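Local structure of DUF4875 domain-containing protein (Desulfovibrio piger, 4LG3) at residues 75-80 and 95-100. The protein is of unknown function and belongs to the DUF4875 family, placed in the CamS-like clan, with helices packed against a mixed beta sheet. Sequence-based numbering, arbitrary orientation.
Sequences VVSITL and TATYAP. With SO4 (sulfate ion), chain D.
Ser77 and Thr97 face each other as a non-hydrogen-bonded pair of the antiparallel hairpin formed by strands 75-81 and 92-98, and their hydroxyls meet tip to tip, Ser77 OG lying 2.8 Å from Thr97 OG1. Each oxygen is turned beside its own backbone N (chi1 -84° in Ser77, -61° in Thr97), which brings the two together; Arg26 NH2 also bonds Ser77 OG. The Thr97 methyl also meets Val75, which slants across it, Val75 CG1 3.9 Å from Thr97 CG2. On the same face Thr79 and Thr95 run side by side, Thr95 CG2 against both branches of Thr79, while Thr95 OG1 turns to Thr115 O on the next strand. Val76, Ile78, Ala96 and Tyr98 occupy the other face, where helix 53-71 packs on the Tyr98 side chain. Pro100 CD sits 3.8 Å above the centre of the Tyr98 ring, and the phenol OH gives a 2.7 Å bond to sulfate O2 near the ring plane; Trp113 NE1 holds the same ion. Two bonds join Val76 to Tyr98 and two Ile78 to Ala96, the longest being Ala96 N to Ile78 O at 3.2 Å. Backbone bonding fixes the register, the hydroxyl pair adding a polar link on one face, with aliphatic side chains and the Tyr98 ring on the other.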
# COMPACT_ATOMS: atom_id res chain seq x y z
N VAL A 75 17.96 -0.11 7.26
CA VAL A 75 16.53 -0.28 7.53
C VAL A 75 15.76 0.11 6.28
O VAL A 75 16.06 1.14 5.67
CB VAL A 75 16.05 0.58 8.76
CG1 VAL A 75 14.62 0.22 9.17
CG2 VAL A 75 16.99 0.46 9.92
N VAL A 76 14.73 -0.69 5.94
CA VAL A 76 13.89 -0.41 4.78
C VAL A 76 12.43 -0.63 5.15
O VAL A 76 12.06 -1.70 5.60
CB VAL A 76 14.29 -1.25 3.54
CG1 VAL A 76 13.37 -0.98 2.35
CG2 VAL A 76 15.73 -1.00 3.15
N SER A 77 11.61 0.39 4.93
CA SER A 77 10.17 0.34 5.12
C SER A 77 9.48 0.36 3.78
O SER A 77 9.78 1.21 2.96
CB SER A 77 9.68 1.50 5.99
OG SER A 77 9.84 1.17 7.35
N ILE A 78 8.60 -0.61 3.54
CA ILE A 78 7.83 -0.72 2.29
C ILE A 78 6.33 -0.63 2.59
O ILE A 78 5.84 -1.31 3.48
CB ILE A 78 8.16 -2.01 1.46
CG1 ILE A 78 9.67 -2.21 1.24
CG2 ILE A 78 7.36 -2.08 0.15
CD1 ILE A 78 10.40 -1.25 0.33
N THR A 79 5.61 0.21 1.86
CA THR A 79 4.16 0.31 1.94
C THR A 79 3.61 0.04 0.56
O THR A 79 3.98 0.74 -0.40
CB THR A 79 3.64 1.66 2.50
OG1 THR A 79 4.25 1.91 3.76
CG2 THR A 79 2.12 1.68 2.66
N LEU A 80 2.73 -0.98 0.45
CA LEU A 80 2.05 -1.27 -0.79
C LEU A 80 0.69 -0.58 -0.75
O LEU A 80 -0.13 -0.88 0.12
CB LEU A 80 1.92 -2.79 -1.03
CG LEU A 80 1.08 -3.26 -2.21
CD1 LEU A 80 1.73 -2.90 -3.54
CD2 LEU A 80 0.84 -4.76 -2.12
N THR A 95 2.39 -3.91 4.33
CA THR A 95 3.56 -3.21 4.88
C THR A 95 4.58 -4.21 5.40
O THR A 95 4.21 -5.29 5.85
CB THR A 95 3.20 -2.23 6.05
OG1 THR A 95 2.71 -2.96 7.18
CG2 THR A 95 2.25 -1.14 5.67
N ALA A 96 5.86 -3.78 5.44
CA ALA A 96 6.97 -4.54 5.99
C ALA A 96 8.17 -3.64 6.22
O ALA A 96 8.52 -2.83 5.36
CB ALA A 96 7.35 -5.70 5.06
N THR A 97 8.81 -3.80 7.38
CA THR A 97 10.05 -3.13 7.73
C THR A 97 11.12 -4.23 7.91
O THR A 97 10.91 -5.21 8.60
CB THR A 97 9.86 -2.18 8.92
OG1 THR A 97 8.89 -1.16 8.56
CG2 THR A 97 11.17 -1.51 9.32
N TYR A 98 12.25 -4.05 7.25
CA TYR A 98 13.38 -4.95 7.19
C TYR A 98 14.67 -4.28 7.66
O TYR A 98 15.05 -3.23 7.13
CB TYR A 98 13.55 -5.42 5.74
CG TYR A 98 14.67 -6.41 5.48
CD1 TYR A 98 14.95 -7.44 6.37
CD2 TYR A 98 15.38 -6.37 4.28
CE1 TYR A 98 15.93 -8.40 6.10
CE2 TYR A 98 16.36 -7.32 3.99
CZ TYR A 98 16.65 -8.32 4.91
OH TYR A 98 17.60 -9.27 4.65
N ALA A 99 15.33 -4.89 8.66
CA ALA A 99 16.63 -4.49 9.22
C ALA A 99 17.58 -5.69 9.09
O ALA A 99 17.63 -6.52 10.00
CB ALA A 99 16.46 -4.05 10.67
N PRO A 100 18.27 -5.85 7.92
CA PRO A 100 19.10 -7.05 7.70
C PRO A 100 20.05 -7.45 8.84
O PRO A 100 20.25 -8.64 9.05
CB PRO A 100 19.92 -6.70 6.44
CG PRO A 100 19.17 -5.66 5.74
CD PRO A 100 18.25 -4.98 6.73
S SO4 D . 16.69 -12.63 6.43
O1 SO4 D . 17.08 -13.48 5.30
O2 SO4 D . 17.40 -11.36 6.33
O3 SO4 D . 15.22 -12.45 6.41
O4 SO4 D . 17.06 -13.29 7.69